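Local coordinates for protein CDC25-like phosphatase YCH1 (Saccharomyces cerevisiae, PDB 3FS5) that dephosphorylates proteins as a phosphatase related to Cdc25 and built on a rhodanese-like domain, at residues V9-P14 with R96-A101; E16-M21 with G133-V138; Y54-L59 with A101-R106. All coordinates share one frame; numbering follows the deposited sequence.

Contact 1 (V9-P14 with R96-A101)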
# COMPACT_ATOMS: atom_id res chain seq x y z
N VAL A 9 1.11 13.16 -1.42
CA VAL A 9 1.39 11.84 -0.88
C VAL A 9 1.58 11.93 0.63
O VAL A 9 2.47 12.64 1.11
CB VAL A 9 2.67 11.24 -1.52
CG1 VAL A 9 2.97 9.87 -0.92
CG2 VAL A 9 2.49 11.15 -3.03
N LYS A 10 0.72 11.22 1.36
CA LYS A 10 0.76 11.20 2.82
C LYS A 10 1.47 9.96 3.35
O LYS A 10 1.63 8.98 2.62
CB LYS A 10 -0.66 11.24 3.38
CG LYS A 10 -1.43 12.51 3.07
CD LYS A 10 -0.83 13.71 3.78
CE LYS A 10 -1.93 14.56 4.39
NZ LYS A 10 -2.74 13.77 5.37
N TYR A 11 1.87 10.00 4.62
CA TYR A 11 2.56 8.88 5.25
C TYR A 11 1.82 8.35 6.46
O TYR A 11 1.28 9.11 7.26
CB TYR A 11 3.99 9.30 5.63
CG TYR A 11 4.86 9.49 4.43
CD1 TYR A 11 4.66 10.57 3.57
CD2 TYR A 11 5.84 8.55 4.09
CE1 TYR A 11 5.42 10.71 2.40
CE2 TYR A 11 6.59 8.68 2.93
CZ TYR A 11 6.37 9.76 2.09
OH TYR A 11 7.12 9.88 0.94
N LEU A 12 1.82 7.03 6.57
CA LEU A 12 1.11 6.34 7.64
C LEU A 12 2.04 5.44 8.47
O LEU A 12 2.96 4.83 7.93
CB LEU A 12 0.01 5.48 6.99
CG LEU A 12 -1.09 4.83 7.83
CD1 LEU A 12 -1.98 5.91 8.42
CD2 LEU A 12 -1.90 3.90 6.96
N ASP A 13 1.79 5.38 9.77
CA ASP A 13 2.57 4.53 10.66
C ASP A 13 1.88 3.17 10.74
O ASP A 13 0.66 3.09 10.58
CB ASP A 13 2.66 5.13 12.07
CG ASP A 13 3.77 6.16 12.21
OD1 ASP A 13 3.71 6.96 13.17
OD2 ASP A 13 4.71 6.16 11.38
N PRO A 14 2.64 2.10 11.00
CA PRO A 14 2.11 0.73 11.11
C PRO A 14 0.95 0.62 12.10
O PRO A 14 -0.02 -0.10 11.85
CB PRO A 14 3.33 -0.08 11.56
CG PRO A 14 4.47 0.68 10.99
CD PRO A 14 4.09 2.11 11.23
N ARG A 96 11.33 3.95 -3.41
CA ARG A 96 10.38 3.34 -4.33
C ARG A 96 8.94 3.44 -3.86
O ARG A 96 8.01 3.39 -4.68
CB ARG A 96 10.76 1.88 -4.59
CG ARG A 96 11.96 1.73 -5.50
CD ARG A 96 12.05 0.33 -6.08
NE ARG A 96 13.01 0.24 -7.17
CZ ARG A 96 13.12 -0.80 -7.99
NH1 ARG A 96 14.03 -0.79 -8.96
NH2 ARG A 96 12.33 -1.85 -7.84
N GLY A 97 8.74 3.58 -2.56
CA GLY A 97 7.40 3.70 -2.01
C GLY A 97 6.73 4.95 -2.54
O GLY A 97 5.69 4.86 -3.20
N PRO A 98 7.27 6.14 -2.26
CA PRO A 98 6.63 7.35 -2.78
C PRO A 98 6.68 7.44 -4.31
O PRO A 98 5.79 8.04 -4.92
CB PRO A 98 7.39 8.49 -2.08
CG PRO A 98 8.69 7.86 -1.66
CD PRO A 98 8.28 6.48 -1.24
N SER A 99 7.69 6.84 -4.93
CA SER A 99 7.79 6.85 -6.40
C SER A 99 6.63 6.06 -7.00
O SER A 99 6.09 6.44 -8.04
CB SER A 99 9.12 6.25 -6.87
OG SER A 99 10.20 7.06 -6.47
N ALA A 100 6.24 4.96 -6.36
CA ALA A 100 5.12 4.17 -6.87
C ALA A 100 3.84 5.00 -6.75
O ALA A 100 3.02 5.01 -7.66
CB ALA A 100 4.98 2.87 -6.08
N ALA A 101 3.70 5.70 -5.63
CA ALA A 101 2.52 6.53 -5.41
C ALA A 101 2.45 7.64 -6.46
O ALA A 101 1.37 7.97 -6.93
CB ALA A 101 2.56 7.14 -4.01
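Pro-98, Val-9 and Tyr-11 supply most of the surface buried where the edge strand 10-12 meets the first turns of helix 96-106, and Ala-101 completes the patch. Val-9 and Tyr-11, two residues apart, serve one side of the strand; Pro-98 and Ala-101, three apart, lie along one side of the helix. The result is two pairs set one beside the other. In the first, the CB methyl of Ala-101 faces the fork of Val-9, lying 4.1 Å from Val-9 CG1 and equally far from CG2. With CG1 anti to the backbone N (chi1 179°) and CG2 beside that N, the two branches straddle this methyl.

In the second pair, the tyrosine reaches across with its far end. Tyr-11 OH settles on the side of the proline ring, 3.3 Å from Pro-98 CB and 3.6 Å from Pro-98 CG, and the two side chains cross at about a right angle. The pairs join by van der Waals packing alone, without a hydrogen bond between the segments. The strand is instead held from its flank, where Lys-10 and Leu-12 pair with strand 116-121 and the residue after it. Cys-90 and Arg-96 have the spacing of the C-X5-R signature of Cdc25 phosphatases, which is consistent with this being the helix that follows the active-site loop; it packs on the parallel sheet of the rhodanese alpha/beta fold.

Contact 2 (E16-M21 with G133-V138)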
# COMPACT_ATOMS: atom_id res chain seq x y z
N GLU A 16 -1.28 2.82 12.88
CA GLU A 16 -2.53 3.36 12.35
C GLU A 16 -3.14 2.43 11.30
O GLU A 16 -4.36 2.28 11.24
CB GLU A 16 -2.32 4.76 11.76
CG GLU A 16 -3.64 5.41 11.33
CD GLU A 16 -3.57 6.92 11.21
OE1 GLU A 16 -4.63 7.54 10.96
OE2 GLU A 16 -2.47 7.50 11.37
N LEU A 17 -2.31 1.81 10.46
CA LEU A 17 -2.84 0.89 9.46
C LEU A 17 -3.47 -0.30 10.18
O LEU A 17 -4.54 -0.77 9.81
CB LEU A 17 -1.73 0.38 8.53
CG LEU A 17 -2.16 -0.73 7.55
CD1 LEU A 17 -3.34 -0.26 6.71
CD2 LEU A 17 -0.98 -1.11 6.66
N HIS A 18 -2.80 -0.78 11.22
CA HIS A 18 -3.31 -1.91 11.98
C HIS A 18 -4.68 -1.59 12.55
O HIS A 18 -5.57 -2.43 12.57
CB HIS A 18 -2.33 -2.27 13.10
CG HIS A 18 -2.84 -3.34 14.02
ND1 HIS A 18 -3.57 -3.06 15.15
CD2 HIS A 18 -2.76 -4.69 13.94
CE1 HIS A 18 -3.93 -4.19 15.73
NE2 HIS A 18 -3.45 -5.19 15.02
N ARG A 19 -4.86 -0.35 13.01
CA ARG A 19 -6.14 0.06 13.57
C ARG A 19 -7.20 0.03 12.46
O ARG A 19 -8.31 -0.46 12.67
CB ARG A 19 -6.03 1.47 14.16
CG ARG A 19 -7.28 1.93 14.89
CD ARG A 19 -7.09 3.30 15.53
NE ARG A 19 -8.35 3.82 16.08
CZ ARG A 19 -8.92 3.40 17.21
NH1 ARG A 19 -10.06 3.94 17.60
NH2 ARG A 19 -8.33 2.46 17.95
N TRP A 20 -6.85 0.55 11.28
CA TRP A 20 -7.77 0.55 10.15
C TRP A 20 -8.19 -0.88 9.79
O TRP A 20 -9.34 -1.13 9.42
CB TRP A 20 -7.12 1.17 8.91
CG TRP A 20 -6.89 2.64 8.97
CD1 TRP A 20 -7.07 3.47 10.04
CD2 TRP A 20 -6.41 3.47 7.90
NE1 TRP A 20 -6.73 4.76 9.70
CE2 TRP A 20 -6.33 4.79 8.39
CE3 TRP A 20 -6.05 3.23 6.57
CZ2 TRP A 20 -5.90 5.86 7.61
CZ3 TRP A 20 -5.63 4.30 5.78
CH2 TRP A 20 -5.56 5.60 6.31
N MET A 21 -7.24 -1.80 9.87
CA MET A 21 -7.53 -3.19 9.53
C MET A 21 -8.48 -3.83 10.55
O MET A 21 -9.37 -4.59 10.18
CB MET A 21 -6.22 -3.98 9.42
CG MET A 21 -5.41 -3.60 8.19
SD MET A 21 -3.82 -4.43 8.04
CE MET A 21 -4.34 -6.06 7.52
N GLY A 133 4.31 -9.13 12.71
CA GLY A 133 4.71 -10.30 11.94
C GLY A 133 4.01 -11.60 12.31
O GLY A 133 3.54 -12.32 11.43
N ASP A 134 3.93 -11.90 13.60
CA ASP A 134 3.31 -13.14 14.04
C ASP A 134 1.80 -13.04 14.29
O ASP A 134 1.19 -13.97 14.81
CB ASP A 134 4.01 -13.66 15.30
CG ASP A 134 3.69 -12.84 16.53
OD1 ASP A 134 3.63 -11.60 16.44
OD2 ASP A 134 3.49 -13.45 17.61
N ASP A 135 1.21 -11.91 13.93
CA ASP A 135 -0.23 -11.71 14.11
C ASP A 135 -0.96 -12.20 12.85
O ASP A 135 -1.04 -11.49 11.84
CB ASP A 135 -0.53 -10.24 14.38
CG ASP A 135 -1.99 -9.98 14.70
OD1 ASP A 135 -2.29 -8.85 15.15
OD2 ASP A 135 -2.83 -10.88 14.50
N GLU A 136 -1.49 -13.42 12.94
CA GLU A 136 -2.20 -14.08 11.86
C GLU A 136 -3.38 -13.31 11.28
O GLU A 136 -3.76 -13.53 10.13
CB GLU A 136 -2.70 -15.44 12.34
CG GLU A 136 -1.67 -16.28 13.08
CD GLU A 136 -2.29 -17.46 13.82
OE1 GLU A 136 -2.92 -18.31 13.15
OE2 GLU A 136 -2.16 -17.52 15.06
N SER A 137 -3.96 -12.42 12.07
CA SER A 137 -5.11 -11.65 11.61
C SER A 137 -4.77 -10.50 10.67
O SER A 137 -5.64 -10.02 9.95
CB SER A 137 -5.91 -11.12 12.81
OG SER A 137 -5.20 -10.14 13.53
N VAL A 138 -3.51 -10.08 10.65
CA VAL A 138 -3.11 -8.97 9.78
C VAL A 138 -1.91 -9.27 8.88
O VAL A 138 -1.62 -8.51 7.95
CB VAL A 138 -2.79 -7.69 10.60
CG1 VAL A 138 -4.04 -7.23 11.34
CG2 VAL A 138 -1.66 -7.95 11.58
O HOH W 1 -4.51 -7.70 15.14
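A water-centred polar cluster beside an Asx turn joins His-18 of helix 14-23 to Asp-135 in the loop that follows helix 124-132. The imidazole NE2 and Asp-135 OD1 stand too far apart for a direct bond, with OD1 near the ring plane at its edge and the ring and carboxylate planes 52° apart. A water molecule fills the interval, 2.7 Å from His-18 NE2. It donates to Asp-135 OD1 and, at 3.0 Å, to Ser-137 OG.

The carboxylate is steadied from its other oxygen. Asp-135 OD2 accepts Ser-137 N at 3.1 Å and Ser-137 OG at 2.7 Å, both from the same face of its plane, the hydroxyl on the syn side but tilted 34° out of that plane. Ser-137 OG thus accepts from the water and donates to the aspartate, closing a small ring of bonds that restrains the rotation of the carboxylate.

Beneath this polar layer the contact turns apolar. Val-138 CG1 lies 3.9 Å from His-18 CD2, while the Met-21 chain, bent at its last torsion (chi3 75°), brings its CE methyl to 3.8 Å from Val-138 CB. Trp-128 also touches Met-21 and Val-138, and Tyr-132 stacks on the His-18 ring, so helix 124-132 backs both segments. The arrangement is a helix-to-loop junction on one face of the rhodanese sheet, with an Asx turn shaping the loop.

Contact 3 (Y54-L59 with A101-R106)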
# COMPACT_ATOMS: atom_id res chain seq x y z
N TYR A 54 1.88 -5.72 -6.68
CA TYR A 54 2.20 -5.12 -7.98
C TYR A 54 3.64 -4.60 -7.95
O TYR A 54 3.90 -3.50 -7.45
CB TYR A 54 1.26 -3.94 -8.30
CG TYR A 54 -0.11 -4.37 -8.79
CD1 TYR A 54 -1.05 -4.88 -7.91
CD2 TYR A 54 -0.44 -4.30 -10.15
CE1 TYR A 54 -2.29 -5.31 -8.36
CE2 TYR A 54 -1.68 -4.73 -10.60
CZ TYR A 54 -2.60 -5.24 -9.70
OH TYR A 54 -3.82 -5.69 -10.14
N ALA A 55 4.57 -5.39 -8.48
CA ALA A 55 5.98 -5.01 -8.48
C ALA A 55 6.26 -3.64 -9.11
O ALA A 55 5.82 -3.34 -10.21
CB ALA A 55 6.81 -6.09 -9.19
N TYR A 56 7.02 -2.82 -8.39
CA TYR A 56 7.38 -1.49 -8.85
C TYR A 56 8.03 -1.50 -10.24
O TYR A 56 7.68 -0.69 -11.10
CB TYR A 56 8.33 -0.82 -7.87
CG TYR A 56 8.79 0.54 -8.33
CD1 TYR A 56 7.95 1.64 -8.26
CD2 TYR A 56 10.07 0.72 -8.85
CE1 TYR A 56 8.36 2.89 -8.70
CE2 TYR A 56 10.49 1.96 -9.30
CZ TYR A 56 9.63 3.05 -9.22
OH TYR A 56 10.04 4.28 -9.65
N SER A 57 8.99 -2.40 -10.44
CA SER A 57 9.69 -2.48 -11.72
C SER A 57 8.74 -2.62 -12.90
O SER A 57 8.91 -1.96 -13.92
CB SER A 57 10.68 -3.65 -11.73
OG SER A 57 11.72 -3.44 -10.79
N ARG A 58 7.73 -3.47 -12.75
CA ARG A 58 6.78 -3.68 -13.83
C ARG A 58 5.80 -2.51 -13.98
O ARG A 58 5.40 -2.17 -15.09
CB ARG A 58 6.01 -4.98 -13.61
CG ARG A 58 5.20 -5.39 -14.82
CD ARG A 58 4.58 -6.76 -14.63
NE ARG A 58 3.66 -7.09 -15.72
CZ ARG A 58 2.85 -8.13 -15.71
NH1 ARG A 58 2.05 -8.36 -16.74
NH2 ARG A 58 2.83 -8.95 -14.66
N LEU A 59 5.41 -1.90 -12.87
CA LEU A 59 4.50 -0.76 -12.93
C LEU A 59 5.18 0.35 -13.73
O LEU A 59 4.55 1.02 -14.55
CB LEU A 59 4.17 -0.25 -11.52
CG LEU A 59 3.20 -1.08 -10.68
CD1 LEU A 59 3.15 -0.51 -9.27
CD2 LEU A 59 1.81 -1.07 -11.32
N ALA A 101 3.70 5.70 -5.63
CA ALA A 101 2.52 6.53 -5.41
C ALA A 101 2.45 7.64 -6.46
O ALA A 101 1.37 7.97 -6.93
CB ALA A 101 2.56 7.14 -4.01
N MET A 102 3.60 8.20 -6.83
CA MET A 102 3.62 9.26 -7.84
C MET A 102 3.23 8.73 -9.22
O MET A 102 2.62 9.45 -10.02
CB MET A 102 5.01 9.91 -7.91
CG MET A 102 5.33 10.84 -6.75
SD MET A 102 4.09 12.15 -6.54
CE MET A 102 4.57 13.31 -7.82
N LEU A 103 3.59 7.48 -9.50
CA LEU A 103 3.25 6.86 -10.78
C LEU A 103 1.74 6.78 -10.93
O LEU A 103 1.20 7.09 -11.99
CB LEU A 103 3.84 5.45 -10.88
CG LEU A 103 5.33 5.33 -11.20
CD1 LEU A 103 5.74 3.86 -11.15
CD2 LEU A 103 5.60 5.90 -12.59
N LEU A 104 1.06 6.36 -9.86
CA LEU A 104 -0.39 6.25 -9.89
C LEU A 104 -1.02 7.64 -9.97
O LEU A 104 -1.94 7.87 -10.75
CB LEU A 104 -0.91 5.54 -8.64
CG LEU A 104 -2.44 5.46 -8.57
CD1 LEU A 104 -2.96 4.57 -9.69
CD2 LEU A 104 -2.88 4.92 -7.22
N LEU A 105 -0.52 8.56 -9.14
CA LEU A 105 -1.03 9.92 -9.11
C LEU A 105 -0.99 10.57 -10.48
O LEU A 105 -1.97 11.17 -10.92
CB LEU A 105 -0.22 10.76 -8.12
CG LEU A 105 -0.63 12.23 -7.96
CD1 LEU A 105 -2.09 12.33 -7.54
CD2 LEU A 105 0.27 12.89 -6.93
N ARG A 106 0.14 10.45 -11.16
CA ARG A 106 0.30 11.04 -12.48
C ARG A 106 -0.58 10.39 -13.55
O ARG A 106 -0.79 10.98 -14.61
CB ARG A 106 1.77 11.02 -12.91
CG ARG A 106 2.68 11.91 -12.06
CD ARG A 106 2.25 13.36 -12.15
NE ARG A 106 2.97 14.25 -11.24
CZ ARG A 106 4.27 14.53 -11.31
NH1 ARG A 106 4.82 15.35 -10.43
NH2 ARG A 106 5.02 13.97 -12.25
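Leu-59 N bonds to Ala-55 O at 3.1 Å, and the same carbonyl oxygen takes a second, weak bond from Arg-58 N at 3.2 Å. These bonds mark the opening turn of helix 56-61, whose Tyr-56 and Leu-59, three residues apart, meet Leu-103 of helix 96-106.

Across the contact a single methyl does the work. Leu-103 CD1 sits 3.7 Å from CE1 of the Tyr-56 ring, and the same methyl comes to 4.4 Å from Leu-59 CB, so it meets both neighbours of the turn at once. The tyrosine ring reaches it because CG is anti to the backbone N (chi1 177°), which swings the ring over to the other helix, where it also touches Ser-99 and Ala-100. Tyr-56 and Leu-103 cross at about a right angle. No hydrogen bond passes between the segments, and the join is wholly apolar. Leu-59 packs in addition on Val-38 and on Tyr-65 and Leu-69 of helix 63-78, which ties the leucine contact into a wider hydrophobic cluster. This is helix-to-helix packing within one helical layer of the rhodanese alpha/beta fold.

Overall arrangement
Contacts 1 and 3 share helix 96-106, which meets the edge strand through Pro-98 and Ala-101 and the short helix 56-61 through Leu-103; their centres lie about 11 Å apart, and they have Ala-101 in common. Contact 3 is buried, whereas contacts 1 and 2 are only partly so. Contact 2 stands on the opposite side of the chain's centre from contact 3, yet Leu-12 of the edge strand touches Leu-17 and Trp-20, linking it to contact 1. Chemistry follows place: the two contacts on helix 96-106 are van der Waals packing, while the helix-to-loop junction adds water-mediated bonding. Together they illustrate the layered build of an alpha/beta domain.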